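Local coordinates for S-adenosylmethionine:tRNA ribosyltransferase-isomerase (Thermotoga maritima, PDB 1VKY), which probably transfers the ribose moiety of S-adenosylmethionine to the preQ1 base of tRNA and isomerises it, giving epoxyqueuosine in the tRNA, a step in queuosine biosynthesis, at residues P23-A28 and K332-F337; A88-L93 and C105-G110; R265-I270 and K294-L299. One frame throughout, in Å; residues are numbered along the deposited sequence.

Contact 1. Residues P23-A28 and K332-F337; sequences PPELIA and KRRYRF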
# COMPACT_ATOMS: atom_id res chain seq x y z
N PRO B 23 -11.63 -3.40 -14.09
CA PRO B 23 -11.58 -4.73 -13.47
C PRO B 23 -10.81 -4.66 -12.15
O PRO B 23 -9.68 -4.14 -12.12
CB PRO B 23 -10.86 -5.60 -14.52
CG PRO B 23 -11.01 -4.85 -15.80
CD PRO B 23 -11.01 -3.41 -15.42
N PRO B 24 -11.39 -5.18 -11.07
CA PRO B 24 -10.83 -4.94 -9.76
C PRO B 24 -9.43 -5.51 -9.63
O PRO B 24 -8.65 -5.02 -8.84
CB PRO B 24 -11.84 -5.62 -8.80
CG PRO B 24 -12.59 -6.56 -9.60
CD PRO B 24 -12.61 -6.00 -11.00
N GLU B 25 -9.12 -6.53 -10.42
CA GLU B 25 -7.82 -7.17 -10.33
C GLU B 25 -6.68 -6.23 -10.81
O GLU B 25 -5.53 -6.46 -10.50
CB GLU B 25 -7.77 -8.54 -11.07
CG GLU B 25 -7.92 -8.56 -12.58
CD GLU B 25 -9.34 -8.53 -13.07
OE1 GLU B 25 -10.21 -8.18 -12.26
OE2 GLU B 25 -9.60 -8.85 -14.27
N LEU B 26 -7.03 -5.16 -11.51
CA LEU B 26 -6.01 -4.24 -12.01
C LEU B 26 -5.57 -3.20 -10.99
O LEU B 26 -4.58 -2.49 -11.23
CB LEU B 26 -6.50 -3.57 -13.30
CG LEU B 26 -6.75 -4.55 -14.45
CD1 LEU B 26 -7.11 -3.77 -15.74
CD2 LEU B 26 -5.52 -5.38 -14.68
N ILE B 27 -6.26 -3.12 -9.86
CA ILE B 27 -5.83 -2.24 -8.79
C ILE B 27 -4.69 -2.93 -8.03
O ILE B 27 -4.92 -3.87 -7.30
CB ILE B 27 -7.00 -1.85 -7.88
CG1 ILE B 27 -8.08 -1.16 -8.71
CG2 ILE B 27 -6.53 -1.00 -6.71
CD1 ILE B 27 -9.29 -0.79 -7.95
N ALA B 28 -3.48 -2.40 -8.20
CA ALA B 28 -2.26 -2.98 -7.66
C ALA B 28 -2.18 -2.89 -6.13
O ALA B 28 -2.54 -1.89 -5.54
CB ALA B 28 -1.08 -2.30 -8.26
N LYS B 332 -7.73 -2.24 -21.39
CA LYS B 332 -7.63 -3.25 -22.44
C LYS B 332 -6.26 -3.86 -22.41
O LYS B 332 -6.12 -5.07 -22.48
CB LYS B 332 -7.91 -2.62 -23.80
CG LYS B 332 -7.96 -3.57 -24.95
CD LYS B 332 -8.14 -2.82 -26.25
CE LYS B 332 -8.28 -3.79 -27.43
NZ LYS B 332 -8.19 -3.03 -28.72
N ARG B 333 -5.23 -3.04 -22.21
CA ARG B 333 -3.87 -3.57 -22.16
C ARG B 333 -3.41 -4.04 -20.80
O ARG B 333 -2.24 -4.42 -20.64
CB ARG B 333 -2.89 -2.50 -22.65
CG ARG B 333 -3.05 -2.23 -24.10
CD ARG B 333 -2.20 -1.09 -24.58
NE ARG B 333 -2.34 -0.86 -26.02
CZ ARG B 333 -1.40 -1.12 -26.92
NH1 ARG B 333 -0.24 -1.69 -26.56
NH2 ARG B 333 -1.62 -0.82 -28.19
N ARG B 334 -4.30 -3.97 -19.80
CA ARG B 334 -4.06 -4.57 -18.49
C ARG B 334 -3.00 -3.80 -17.71
O ARG B 334 -2.20 -4.36 -16.95
CB ARG B 334 -3.70 -6.08 -18.65
CG ARG B 334 -4.70 -6.89 -19.50
CD ARG B 334 -6.07 -7.09 -18.88
NE ARG B 334 -6.00 -7.88 -17.65
CZ ARG B 334 -7.01 -8.08 -16.80
NH1 ARG B 334 -8.22 -7.56 -17.01
NH2 ARG B 334 -6.81 -8.80 -15.72
N TYR B 335 -2.99 -2.47 -17.86
CA TYR B 335 -2.15 -1.65 -16.99
C TYR B 335 -2.62 -1.87 -15.55
O TYR B 335 -3.80 -2.22 -15.30
CB TYR B 335 -2.30 -0.15 -17.31
CG TYR B 335 -1.43 0.36 -18.44
CD1 TYR B 335 -1.62 -0.08 -19.74
CD2 TYR B 335 -0.42 1.30 -18.20
CE1 TYR B 335 -0.82 0.41 -20.80
CE2 TYR B 335 0.37 1.81 -19.24
CZ TYR B 335 0.18 1.35 -20.54
OH TYR B 335 0.99 1.89 -21.55
N ARG B 336 -1.74 -1.56 -14.62
CA ARG B 336 -2.10 -1.54 -13.22
C ARG B 336 -2.40 -0.12 -12.74
O ARG B 336 -1.72 0.85 -13.14
CB ARG B 336 -0.99 -2.12 -12.39
CG ARG B 336 -0.64 -3.58 -12.71
CD ARG B 336 0.67 -4.01 -12.06
NE ARG B 336 1.69 -2.98 -12.27
CZ ARG B 336 2.35 -2.30 -11.32
NH1 ARG B 336 2.15 -2.53 -10.01
NH2 ARG B 336 3.23 -1.36 -11.72
N PHE B 337 -3.42 -0.03 -11.87
CA PHE B 337 -4.04 1.22 -11.47
C PHE B 337 -3.83 1.53 -9.99
O PHE B 337 -3.50 0.67 -9.18
CB PHE B 337 -5.53 1.17 -11.76
CG PHE B 337 -5.87 1.24 -13.21
CD1 PHE B 337 -5.55 0.21 -14.05
CD2 PHE B 337 -6.58 2.30 -13.70
CE1 PHE B 337 -5.87 0.27 -15.37
CE2 PHE B 337 -6.91 2.37 -15.05
CZ PHE B 337 -6.55 1.36 -15.87
O HOH W 1 -11.09 -8.59 -16.45
O HOH W 2 -2.40 0.58 -6.52
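Two bends in its chain, chi2 -68° and chi3 -64°, fold Arg334 round toward Glu25, whose own CG sits between its backbone N and carbonyl carbon (chi1 66°), with a further bend at chi2. The resulting salt bridge runs from Arg334 NH2 to the anti lone pair of Glu25 OE2 at 3.1 Å, in the guanidinium plane; a weak bond from NH1 reaches the same oxygen, and a water joins OE2 to NH1. Leu26 CD2 lies 3.7 Å above that plane, over its centre. Arg334, with positive phi, leaves helix 320-332 in a Schellman motif, and the chain then runs past residues 23-28. There the loop after the 3-10 turn 24-26 forms a single beta bridge between Ile27 and Phe337: Phe337 N donates to Leu26 O at 2.8 Å, and Ala28 N to Phe337 O at 3.2 Å. A second water spans Ala28 O and Phe337 O. Leu26 CB packs against Phe337 CD1 and lies 3.6 Å from Tyr335 O, a buried carbonyl with no polar partner in the model. Ala28 CB touches Arg336 NH1, while Arg336 NH2 pairs with Asp342. Ile27 packs on Phe338 of the second copy of the protein in the assembly.

Contact 2. Residues A88-L93 and C105-G110; sequences ASIEIL and CLVRPG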
# COMPACT_ATOMS: atom_id res chain seq x y z
N ALA B 88 -2.71 37.32 24.84
CA ALA B 88 -3.53 36.54 23.89
C ALA B 88 -3.00 35.13 23.72
O ALA B 88 -1.80 34.92 23.82
CB ALA B 88 -3.56 37.21 22.54
N SER B 89 -3.91 34.18 23.44
CA SER B 89 -3.58 32.76 23.24
C SER B 89 -3.31 32.35 21.77
O SER B 89 -4.24 32.06 21.01
CB SER B 89 -4.71 31.88 23.77
OG SER B 89 -4.50 30.53 23.37
N ILE B 90 -2.03 32.25 21.41
CA ILE B 90 -1.62 32.10 20.01
C ILE B 90 -1.17 30.68 19.64
O ILE B 90 -0.44 30.03 20.38
CB ILE B 90 -0.51 33.11 19.75
CG1 ILE B 90 -1.05 34.51 20.06
CG2 ILE B 90 0.00 33.02 18.33
CD1 ILE B 90 -0.06 35.58 20.00
N GLU B 91 -1.62 30.20 18.49
CA GLU B 91 -1.22 28.89 18.01
C GLU B 91 0.02 29.05 17.12
O GLU B 91 0.12 29.98 16.32
CB GLU B 91 -2.36 28.23 17.23
CG GLU B 91 -2.05 26.84 16.74
CD GLU B 91 -3.08 26.34 15.73
OE1 GLU B 91 -3.81 27.17 15.15
OE2 GLU B 91 -3.15 25.11 15.52
N ILE B 92 0.95 28.12 17.27
CA ILE B 92 2.19 28.10 16.52
C ILE B 92 2.33 26.74 15.86
O ILE B 92 2.29 25.72 16.56
CB ILE B 92 3.40 28.34 17.45
CG1 ILE B 92 3.28 29.67 18.17
CG2 ILE B 92 4.70 28.24 16.67
CD1 ILE B 92 4.18 29.77 19.40
N LEU B 93 2.47 26.72 14.54
CA LEU B 93 2.74 25.50 13.78
C LEU B 93 4.10 25.60 13.12
O LEU B 93 4.32 26.51 12.32
CB LEU B 93 1.69 25.32 12.67
CG LEU B 93 0.25 25.30 13.13
CD1 LEU B 93 -0.66 25.39 11.93
CD2 LEU B 93 -0.01 24.01 13.90
N CYS B 105 7.29 29.53 11.07
CA CYS B 105 6.09 29.02 11.71
C CYS B 105 4.86 29.70 11.17
O CYS B 105 4.89 30.85 10.74
CB CYS B 105 6.15 29.29 13.22
SG CYS B 105 7.51 28.43 14.04
N LEU B 106 3.75 28.98 11.24
CA LEU B 106 2.45 29.55 10.99
C LEU B 106 1.92 29.95 12.36
O LEU B 106 1.85 29.11 13.25
CB LEU B 106 1.56 28.49 10.31
CG LEU B 106 0.80 28.96 9.11
CD1 LEU B 106 -0.34 29.85 9.60
CD2 LEU B 106 1.69 29.71 8.13
N VAL B 107 1.61 31.23 12.54
CA VAL B 107 1.17 31.74 13.83
C VAL B 107 -0.24 32.30 13.65
O VAL B 107 -0.46 33.13 12.77
CB VAL B 107 2.14 32.82 14.34
CG1 VAL B 107 1.60 33.47 15.56
CG2 VAL B 107 3.51 32.20 14.64
N ARG B 108 -1.17 31.84 14.48
CA ARG B 108 -2.59 32.23 14.39
C ARG B 108 -3.14 32.50 15.79
O ARG B 108 -3.11 31.61 16.63
CB ARG B 108 -3.39 31.10 13.71
CG ARG B 108 -2.88 30.76 12.31
CD ARG B 108 -3.66 29.72 11.52
NE ARG B 108 -3.67 28.40 12.14
CZ ARG B 108 -4.22 27.32 11.59
NH1 ARG B 108 -4.81 27.40 10.40
NH2 ARG B 108 -4.19 26.16 12.23
N PRO B 109 -3.64 33.71 16.06
CA PRO B 109 -3.70 34.84 15.14
C PRO B 109 -2.37 35.56 14.93
O PRO B 109 -1.72 35.98 15.89
CB PRO B 109 -4.67 35.77 15.84
CG PRO B 109 -4.49 35.49 17.28
CD PRO B 109 -4.25 34.03 17.37
N GLY B 110 -2.01 35.74 13.66
CA GLY B 110 -0.71 36.27 13.27
C GLY B 110 -0.60 37.77 13.32
O GLY B 110 0.47 38.28 13.56
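Glu91 and Arg108 face each other as an antiparallel hydrogen-bonded pair. Glu91 N donates to Arg108 O at 2.8 Å, and Arg108 N returns a bond to Glu91 O. Leu93 and Leu106 form the next such pair, Leu93 N to Leu106 O and Leu106 N to Leu93 O, both 2.8 Å. The Glu91 and Arg108 side chains run side by side in the same direction, ending in a salt bridge between Arg108 NH2 and Glu91 OE1 at 3.1 Å. This bond is bent, 138° at the hydrogen, and meets OE1 from above the carboxylate plane; a weak bond from NE reaches the same oxygen. With CG anti to its backbone N (chi1 -178°), Glu91 reaches along the arginine, which bends at chi3. Arg108 NH1 has a further acid partner in Glu233, so two carboxylates share the guanidinium. Leu93 CD1 lies over one face, toward NH2 (3.6 Å).

Leu93 CB and Leu106 CB lie 4.0 Å apart on the sheet face of the salt bridge. Between these pairs, Ile92 and Val107 make a non-hydrogen-bonded pair directed to the other face, and Ile92 CG2 meets Cys105 SG at 3.9 Å. Ile90 CG2 presses on Val107 CG1 at 3.2 Å, an unusually tight contact, and its CG1 touches CD of Pro109, which follows a cis peptide bond.

The two strands are the arms of a beta hairpin that lies between strands 79-83 and 138-143 of a six-stranded antiparallel sheet. Leu140 backs Ile92, Cys105 and Val107, whereas Phe235 of strand 234-238 packs on Leu93 and Arg108.

Contact 3. Residues R265-I270 and K294-L299; sequences RTLETI and KLVDAL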
# COMPACT_ATOMS: atom_id res chain seq x y z
N ARG B 265 -2.06 21.07 -8.20
CA ARG B 265 -2.97 21.95 -7.46
C ARG B 265 -2.22 23.04 -6.78
O ARG B 265 -2.67 24.18 -6.78
CB ARG B 265 -3.82 21.15 -6.44
CG ARG B 265 -4.67 20.02 -7.05
CD ARG B 265 -5.62 19.23 -6.02
NE ARG B 265 -5.27 19.64 -4.66
CZ ARG B 265 -4.62 18.93 -3.76
NH1 ARG B 265 -4.26 17.68 -4.00
NH2 ARG B 265 -4.33 19.49 -2.58
N THR B 266 -1.03 22.76 -6.26
CA THR B 266 -0.23 23.82 -5.63
C THR B 266 0.23 24.86 -6.61
O THR B 266 0.08 26.06 -6.38
CB THR B 266 1.00 23.18 -4.88
OG1 THR B 266 0.51 22.50 -3.71
CG2 THR B 266 1.94 24.29 -4.35
N LEU B 267 0.79 24.43 -7.73
CA LEU B 267 1.26 25.36 -8.73
C LEU B 267 0.15 26.20 -9.41
O LEU B 267 0.35 27.40 -9.66
CB LEU B 267 2.06 24.62 -9.78
CG LEU B 267 3.40 23.99 -9.33
CD1 LEU B 267 3.92 23.21 -10.55
CD2 LEU B 267 4.42 25.00 -8.83
N GLU B 268 -0.98 25.57 -9.73
CA GLU B 268 -2.10 26.32 -10.32
C GLU B 268 -2.79 27.27 -9.33
O GLU B 268 -3.35 28.31 -9.71
CB GLU B 268 -3.09 25.37 -10.99
CG GLU B 268 -2.50 24.66 -12.19
CD GLU B 268 -1.98 25.59 -13.28
OE1 GLU B 268 -2.69 26.57 -13.62
OE2 GLU B 268 -0.88 25.36 -13.82
N THR B 269 -2.71 26.96 -8.05
CA THR B 269 -3.12 27.87 -7.01
C THR B 269 -2.22 29.13 -6.96
O THR B 269 -2.71 30.28 -6.99
CB THR B 269 -3.09 27.13 -5.67
OG1 THR B 269 -4.07 26.09 -5.67
CG2 THR B 269 -3.44 28.06 -4.51
N ILE B 270 -0.90 28.95 -6.91
CA ILE B 270 -0.02 30.14 -6.83
C ILE B 270 0.02 30.94 -8.12
O ILE B 270 0.29 32.14 -8.09
CB ILE B 270 1.45 29.82 -6.35
CG1 ILE B 270 2.24 29.07 -7.43
CG2 ILE B 270 1.42 29.09 -5.06
CD1 ILE B 270 3.68 29.05 -7.23
N LYS B 294 -1.81 27.38 -16.12
CA LYS B 294 -0.93 28.52 -16.25
C LYS B 294 0.53 28.24 -15.95
O LYS B 294 1.43 28.95 -16.40
CB LYS B 294 -1.42 29.62 -15.31
CG LYS B 294 -2.77 30.16 -15.74
CD LYS B 294 -3.30 31.25 -14.76
CE LYS B 294 -4.56 31.95 -15.33
NZ LYS B 294 -4.68 31.95 -16.86
N LEU B 295 0.80 27.24 -15.15
CA LEU B 295 2.19 26.95 -14.79
C LEU B 295 2.64 25.56 -15.23
O LEU B 295 3.80 25.34 -15.60
CB LEU B 295 2.44 27.11 -13.29
CG LEU B 295 2.98 28.42 -12.75
CD1 LEU B 295 3.25 28.34 -11.30
CD2 LEU B 295 4.24 28.94 -13.51
N VAL B 296 1.74 24.63 -15.30
CA VAL B 296 2.13 23.25 -15.58
C VAL B 296 2.12 22.94 -17.09
O VAL B 296 1.06 23.01 -17.71
CB VAL B 296 1.20 22.31 -14.85
CG1 VAL B 296 1.58 20.82 -15.14
CG2 VAL B 296 1.20 22.59 -13.37
N ASP B 297 3.28 22.60 -17.66
CA ASP B 297 3.38 22.29 -19.12
C ASP B 297 3.23 20.81 -19.46
O ASP B 297 2.92 20.45 -20.60
CB ASP B 297 4.70 22.79 -19.69
CG ASP B 297 4.92 24.26 -19.40
OD1 ASP B 297 4.01 25.06 -19.66
OD2 ASP B 297 5.96 24.70 -18.86
N ALA B 298 3.49 19.96 -18.48
CA ALA B 298 3.42 18.52 -18.61
C ALA B 298 3.17 17.90 -17.26
O ALA B 298 3.39 18.53 -16.24
CB ALA B 298 4.68 17.98 -19.23
N LEU B 299 2.71 16.65 -17.23
CA LEU B 299 2.22 16.08 -15.96
C LEU B 299 2.57 14.58 -15.90
O LEU B 299 2.24 13.87 -16.84
CB LEU B 299 0.70 16.27 -15.82
CG LEU B 299 -0.02 15.52 -14.65
CD1 LEU B 299 0.60 15.95 -13.35
CD2 LEU B 299 -1.45 15.77 -14.59
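Glu268 lays its carboxylate against the backbone of Lys294, Leu295 and Val296, where three successive amides turn their N-H groups to it. OE1 accepts from Lys294 N at 2.8 Å. OE2 takes two bonds, from Leu295 N at 2.9 Å and from Val296 N at 3.1 Å. The first two amides arrive on the syn sides of their oxygens, each a little out of the carboxylate plane; Val296 N meets OE2 nearly along its C-O axis. A bend at chi2 (-57°) swings the acid group off the helix flank toward this turn. Arg272 forms a salt bridge with OE1, so four donor groups hold the carboxylate and probably stabilise its negative charge within a buried contact.

Beside this polar grip, apolar side chains join helix and loop. Leu295 points toward the helix and places CD1 3.5 Å from Leu267 O, with Ile270 CG1 touching the same methyl at 4.1 Å. Leu267 CD1 meets Val296 CG2 at 4.0 Å, the two side chains crossing at about a right angle. Outside the two segments, Leu295 rests on Ile256 and Val296 on Ala258 of strand 256-259, while Phe317 of helix 309-318 also packs on Val296.

Residues 294-297 lead directly into strand 298-302, which runs parallel to and beside strand 256-259 in the nine-stranded mixed sheet. Strand 256-259 and helix 261-270 are followed by edge strand 279-281 before the chain returns to strand 298-302; a helix-borne carboxylate binds the backbone leading into that strand.

In the fold
From the N terminus, residues 23-28 of contact 1 meet 332-337, near the other end of the chain, closing a loop of 303 intervening residues and tying the loop before strand 39-44 to that between helix 320-332 and strand 343-346. Contacts 2 and 3 nest inside it, in series and without crossing. Contact 2 closes a short hairpin in the six-stranded antiparallel sheet; contact 3 later joins helix 261-270 to the approach to strand 298-302 of the nine-stranded mixed sheet. Contacts 1 and 2 lie on opposite sides of the chain's centre, their centres about 46 Å apart. Contact 3 lies nearer that centre, about 28 Å from contact 1 and 29 Å from contact 2, centre to centre.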